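Competence damage-inducible protein A (Enterobacter cloacae subsp. cloacae, PDB 5VU3) is of unknown function but belongs to the CinA family, some of whose relatives act as nicotinamide-nucleotide amidohydrolases. Local coordinates at residues A[37-42]-A[155-160]; A[129-134]-A[138-143]. All coordinates share one frame; numbering follows the deposited sequence. Where two conformers were deposited one is given.

Contact 1 (A[37-42]-A[155-160]); sequences SCTGGK and KAVHYS
No ring, amide or carboxylate carries the meeting of Thr39 and Lys42 with Ala156 and Val157, so there are no flat faces or edges to match; methyl and methylene groups do the touching. Val157 reaches across with CG2, which lies 3.8 Å from Lys42 CB and 3.9 Å from Thr39 CG2. Its other methyl, CG1, stands anti to the backbone N (chi1 166°), while CG2 sits beside that N and is the branch turned to the loop. Ala156, one residue earlier on helix 149-167, adds its CB at 4.1 Å from Thr39 CG2, so the threonine methyl rests on two successive helix residues. Thr39 meets Val157 at a slant, and its two branches divide the work: CG2 packs on the helix, while OG1, held between the backbone N and the carbonyl carbon (chi1 49°), hydrogen-bonds to Glu36 OE1. The same carboxylate oxygen takes the N-H of Gly41. This loop joins strand 32-37 to helix 42-49 in the CinA alpha/beta fold: Thr39 to Lys42 form a type I' turn with positive phi at both glycines, and Gly41 is the N-cap of the helix. Lys42 N returns to Thr39 O at 3.2 Å. Past its CB the lysine chain bends at chi2 (-79°) and carries NZ off from helix 149-167; Lys42 also packs on Val45 of the second subunit, and Gly40 O accepts a hydrogen bond from Ser44 OG of that subunit. Within the helix, Ser160 OG gives a hydrogen bond of 2.9 Å to Val157 O, tilted out of the carbonyl plane.

Contact 2 (A[129-134]-A[138-143]); sequences CFAWNI and TETSRV
Phe130 and Trp132 pair with Ser141 and Glu139 in an antiparallel beta hairpin, strand 137-144 lying at one edge of the chain's mixed sheet. Two hydrogen-bonded pairs, Phe130 with Ser141 and Trp132 with Glu139, supply four backbone bonds; the shortest, Trp132 N to Glu139 O at 2.8 Å, is nearly straight (171°). CA-H...O contacts fill the steps between. Apolar contacts lie on both faces. Beneath helix 149-167, Phe130 CE1 meets Val143 CG2 at 3.9 Å; beneath helix 88-101, Ala131 CB meets Thr140 CG2 at 3.9 Å. The Trp132 indole, set beside its backbone N (chi1 -56°), extends over to the partner strand: Ser141 OG lies at its edge, 3.2 Å from CH2, and is itself hydrogen-bonded to Tyr159 OH, while Trp132 NE1 bonds to Ser160 O. Thr140 OG1 faces the other way, to Glu88 OE2. At one end of the pairing Cys129 SG sits over one face of the Arg142 guanidinium, 4.0 Å from CZ and offset toward its rim. At the other end Asn133 OD1 binds Gly136 N in the turn, and a water accepts from Asn133 ND2 at 2.9 Å while lying 2.6 Å from Thr138 OG1.

In the fold
From the N terminus the chain passes helix 14-28 and strand 32-37 to the loop of contact 1, whose partner comes only in the last helix, 149-167. The 112 residues between hold most of the sheet, and the hairpin of contact 2 closes inside that span, so the two contacts nest and do not cross. Strand 137-144 leads on into helix 149-167, which packs against both the hairpin and the loop. The centres of contacts 1 and 2 are about 13 Å apart, yet they touch through the helix: Tyr159 CE2 lies 3.6 Å from Trp132 CH2, and Ala156 O lies 3.5 Å from Phe130 CE2.

Contact 1 (A[37-42]-A[155-160])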
loop_
_atom_site.group_PDB
_atom_site.type_symbol
_atom_site.label_atom_id
_atom_site.label_comp_id
_atom_site.label_asym_id
_atom_site.label_seq_id
_atom_site.Cartn_x
_atom_site.Cartn_y
_atom_site.Cartn_z
ATOM N N SER A 37 -0.902 -4.046 8.341
ATOM C CA SER A 37 -1.753 -3.420 9.355
ATOM C C SER A 37 -0.858 -2.795 10.424
ATOM O O SER A 37 -0.720 -3.346 11.515
ATOM C CB SER A 37 -2.721 -4.415 9.959
ATOM O OG SER A 37 -3.620 -3.733 10.810
ATOM N N CYS A 38 -0.252 -1.653 10.075
ATOM C CA CYS A 38 0.405 -0.664 10.939
ATOM C C CYS A 38 1.535 0.023 10.182
ATOM O O CYS A 38 1.926 1.132 10.550
ATOM C CB CYS A 38 0.928 -1.229 12.270
ATOM S SG CYS A 38 2.465 -2.152 12.248
ATOM N N THR A 39 2.034 -0.586 9.103
ATOM C CA THR A 39 3.102 0.040 8.321
ATOM C C THR A 39 2.583 0.952 7.208
ATOM O O THR A 39 3.377 1.694 6.614
ATOM C CB THR A 39 4.035 -1.030 7.740
ATOM O OG1 THR A 39 3.268 -2.055 7.096
ATOM C CG2 THR A 39 4.852 -1.665 8.863
ATOM N N GLY A 40 1.280 0.931 6.924
ATOM C CA GLY A 40 0.653 1.984 6.135
ATOM C C GLY A 40 0.971 2.001 4.654
ATOM O O GLY A 40 0.737 3.018 3.996
ATOM N N GLY A 41 1.465 0.899 4.101
ATOM C CA GLY A 41 1.872 0.855 2.711
ATOM C C GLY A 41 3.359 1.028 2.485
ATOM O O GLY A 41 3.801 0.959 1.334
ATOM N N LYS A 42 4.139 1.267 3.547
ATOM C CA LYS A 42 5.585 1.410 3.396
ATOM C C LYS A 42 6.222 0.138 2.866
ATOM O O LYS A 42 7.249 0.197 2.177
ATOM C CB LYS A 42 6.221 1.782 4.732
ATOM C CG LYS A 42 5.909 3.196 5.189
ATOM C CD LYS A 42 6.771 4.201 4.486
ATOM C CE LYS A 42 6.868 5.495 5.275
ATOM N NZ LYS A 42 7.677 6.491 4.519
ATOM N N LYS A 155 11.546 0.129 11.051
ATOM C CA LYS A 155 12.215 -1.096 11.473
ATOM C C LYS A 155 11.385 -2.329 11.133
ATOM O O LYS A 155 11.947 -3.367 10.761
ATOM C CB LYS A 155 12.480 -1.004 12.970
ATOM C CG LYS A 155 13.310 0.213 13.384
ATOM C CD LYS A 155 13.999 -0.067 14.691
ATOM C CE LYS A 155 13.119 0.611 15.759
ATOM N NZ LYS A 155 13.777 1.071 17.001
ATOM N N ALA A 156 10.058 -2.220 11.221
ATOM C CA ALA A 156 9.208 -3.369 10.917
ATOM C C ALA A 156 9.286 -3.731 9.440
ATOM O O ALA A 156 9.343 -4.915 9.085
ATOM C CB ALA A 156 7.766 -3.086 11.324
ATOM N N VAL A 157 9.293 -2.725 8.566
ATOM C CA VAL A 157 9.431 -2.982 7.135
ATOM C C VAL A 157 10.750 -3.687 6.849
ATOM O O VAL A 157 10.794 -4.699 6.138
ATOM C CB VAL A 157 9.300 -1.671 6.341
ATOM C CG1 VAL A 157 9.771 -1.868 4.892
ATOM C CG2 VAL A 157 7.854 -1.182 6.373
ATOM N N HIS A 158 11.822 -3.186 7.415
ATOM C CA HIS A 158 13.129 -3.788 7.232
ATOM C C HIS A 158 13.162 -5.204 7.752
ATOM O O HIS A 158 13.621 -6.073 7.115
ATOM C CB HIS A 158 14.221 -2.934 7.874
ATOM C CG HIS A 158 15.611 -3.492 7.773
ATOM N ND1 HIS A 158 16.067 -4.504 8.568
ATOM C CD2 HIS A 158 16.642 -3.160 6.971
ATOM C CE1 HIS A 158 17.319 -4.763 8.270
ATOM N NE2 HIS A 158 17.687 -3.970 7.295
ATOM N N TYR A 159 12.633 -5.390 8.939
ATOM C CA TYR A 159 12.650 -6.711 9.558
ATOM C C TYR A 159 11.865 -7.729 8.730
ATOM O O TYR A 159 12.330 -8.857 8.527
ATOM C CB TYR A 159 12.106 -6.617 10.989
ATOM C CG TYR A 159 11.905 -7.945 11.688
ATOM C CD1 TYR A 159 12.921 -8.523 12.445
ATOM C CD2 TYR A 159 10.683 -8.609 11.618
ATOM C CE1 TYR A 159 12.733 -9.737 13.092
ATOM C CE2 TYR A 159 10.487 -9.814 12.260
ATOM C CZ TYR A 159 11.509 -10.376 12.991
ATOM O OH TYR A 159 11.296 -11.579 13.622
ATOM N N SER A 160 10.687 -7.346 8.221
ATOM C CA SER A 160 9.894 -8.293 7.434
ATOM C C SER A 160 10.650 -8.737 6.192
ATOM O O SER A 160 10.604 -9.915 5.813
ATOM C CB SER A 160 8.541 -7.683 7.046
ATOM O OG SER A 160 8.676 -6.658 6.068
#

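Contact 2 (A[129-134]-A[138-143])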
loop_
_atom_site.group_PDB
_atom_site.type_symbol
_atom_site.label_atom_id
_atom_site.label_comp_id
_atom_site.label_asym_id
_atom_site.label_seq_id
_atom_site.Cartn_x
_atom_site.Cartn_y
_atom_site.Cartn_z
ATOM N N CYS A 129 3.465 -8.079 15.188
ATOM C CA CYS A 129 3.545 -9.477 14.780
ATOM C C CYS A 129 3.688 -9.611 13.267
ATOM O O CYS A 129 3.188 -8.789 12.493
ATOM C CB CYS A 129 2.327 -10.279 15.253
ATOM S SG CYS A 129 2.143 -10.360 17.044
ATOM N N PHE A 130 4.378 -10.671 12.856
ATOM C CA PHE A 130 4.715 -10.917 11.462
ATOM C C PHE A 130 4.330 -12.337 11.086
ATOM O O PHE A 130 4.469 -13.253 11.896
ATOM C CB PHE A 130 6.224 -10.729 11.216
ATOM C CG PHE A 130 6.722 -9.350 11.534
ATOM C CD1 PHE A 130 7.057 -9.001 12.827
ATOM C CD2 PHE A 130 6.857 -8.404 10.529
ATOM C CE1 PHE A 130 7.514 -7.721 13.119
ATOM C CE2 PHE A 130 7.306 -7.130 10.813
ATOM C CZ PHE A 130 7.643 -6.789 12.103
ATOM N N ALA A 131 3.854 -12.517 9.857
ATOM C CA ALA A 131 3.679 -13.844 9.286
ATOM C C ALA A 131 4.330 -13.880 7.911
ATOM O O ALA A 131 4.184 -12.943 7.115
ATOM C CB ALA A 131 2.194 -14.241 9.179
ATOM N N TRP A 132 5.055 -14.963 7.641
ATOM C CA TRP A 132 5.579 -15.246 6.312
ATOM C C TRP A 132 5.007 -16.588 5.877
ATOM O O TRP A 132 5.280 -17.613 6.507
ATOM C CB TRP A 132 7.113 -15.284 6.296
ATOM C CG TRP A 132 7.818 -14.045 6.812
ATOM C CD1 TRP A 132 8.304 -13.004 6.066
ATOM C CD2 TRP A 132 8.136 -13.739 8.179
ATOM N NE1 TRP A 132 8.898 -12.067 6.888
ATOM C CE2 TRP A 132 8.816 -12.502 8.187
ATOM C CE3 TRP A 132 7.926 -14.397 9.396
ATOM C CZ2 TRP A 132 9.266 -11.904 9.365
ATOM C CZ3 TRP A 132 8.375 -13.800 10.564
ATOM C CH2 TRP A 132 9.042 -12.571 10.539
ATOM N N ASN A 133 4.198 -16.574 4.825
ATOM C CA ASN A 133 3.630 -17.780 4.237
ATOM C C ASN A 133 4.370 -18.035 2.929
ATOM O O ASN A 133 4.266 -17.245 1.984
ATOM C CB ASN A 133 2.122 -17.624 4.019
ATOM C CG ASN A 133 1.474 -18.876 3.468
ATOM O OD1 ASN A 133 2.041 -19.550 2.611
ATOM N ND2 ASN A 133 0.265 -19.183 3.938
ATOM N N ILE A 134 5.121 -19.129 2.881
ATOM C CA ILE A 134 5.873 -19.520 1.699
ATOM C C ILE A 134 5.268 -20.817 1.189
ATOM O O ILE A 134 5.460 -21.879 1.792
ATOM C CB ILE A 134 7.368 -19.691 1.998
ATOM C CG1 ILE A 134 8.015 -18.340 2.319
ATOM C CG2 ILE A 134 8.059 -20.320 0.811
ATOM C CD1 ILE A 134 9.380 -18.454 2.975
ATOM N N THR A 138 3.795 -21.537 6.999
ATOM C CA THR A 138 3.777 -20.235 7.652
ATOM C C THR A 138 4.710 -20.210 8.853
ATOM O O THR A 138 4.690 -21.124 9.683
ATOM C CB THR A 138 2.359 -19.864 8.097
ATOM O OG1 THR A 138 1.496 -19.834 6.954
ATOM C CG2 THR A 138 2.345 -18.490 8.762
ATOM N N GLU A 139 5.514 -19.153 8.943
ATOM C CA GLU A 139 6.284 -18.831 10.132
ATOM C C GLU A 139 5.845 -17.467 10.650
ATOM O O GLU A 139 5.485 -16.580 9.871
ATOM C CB GLU A 139 7.788 -18.817 9.843
ATOM C CG GLU A 139 8.625 -18.742 11.105
ATOM C CD GLU A 139 8.901 -20.105 11.704
ATOM O OE1 GLU A 139 8.338 -21.109 11.206
ATOM O OE2 GLU A 139 9.651 -20.165 12.702
ATOM N N THR A 140 5.876 -17.299 11.970
ATOM C CA THR A 140 5.442 -16.057 12.588
ATOM C C THR A 140 6.458 -15.591 13.621
ATOM O O THR A 140 7.305 -16.360 14.092
ATOM C CB THR A 140 4.067 -16.208 13.264
ATOM O OG1 THR A 140 4.148 -17.226 14.265
ATOM C CG2 THR A 140 2.994 -16.581 12.243
ATOM N N SER A 141 6.344 -14.319 13.994
ATOM C CA SER A 141 7.155 -13.800 15.085
ATOM C C SER A 141 6.438 -12.631 15.738
ATOM O O SER A 141 5.522 -12.031 15.169
ATOM C CB SER A 141 8.540 -13.363 14.599
ATOM O OG SER A 141 8.416 -12.294 13.692
ATOM N N ARG A 142 6.884 -12.310 16.948
ATOM C CA ARG A 142 6.350 -11.211 17.739
ATOM C C ARG A 142 7.529 -10.362 18.185
ATOM O O ARG A 142 8.454 -10.879 18.817
ATOM C CB ARG A 142 5.568 -11.737 18.950
ATOM C CG ARG A 142 5.116 -10.657 19.914
ATOM C CD ARG A 142 4.430 -11.272 21.129
ATOM N NE ARG A 142 3.065 -11.677 20.822
ATOM C CZ ARG A 142 2.000 -10.899 20.992
ATOM N NH1 ARG A 142 2.144 -9.672 21.479
ATOM N NH2 ARG A 142 0.790 -11.351 20.679
ATOM N N VAL A 143 7.515 -9.075 17.837
ATOM C CA VAL A 143 8.666 -8.201 18.046
ATOM C C VAL A 143 8.225 -6.929 18.754
ATOM O O VAL A 143 7.136 -6.403 18.492
ATOM C CB VAL A 143 9.366 -7.851 16.716
ATOM C CG1 VAL A 143 10.608 -6.997 16.968
ATOM C CG2 VAL A 143 9.733 -9.111 15.943
HETATM O O HOH W 1 -0.414 -18.095 6.559
#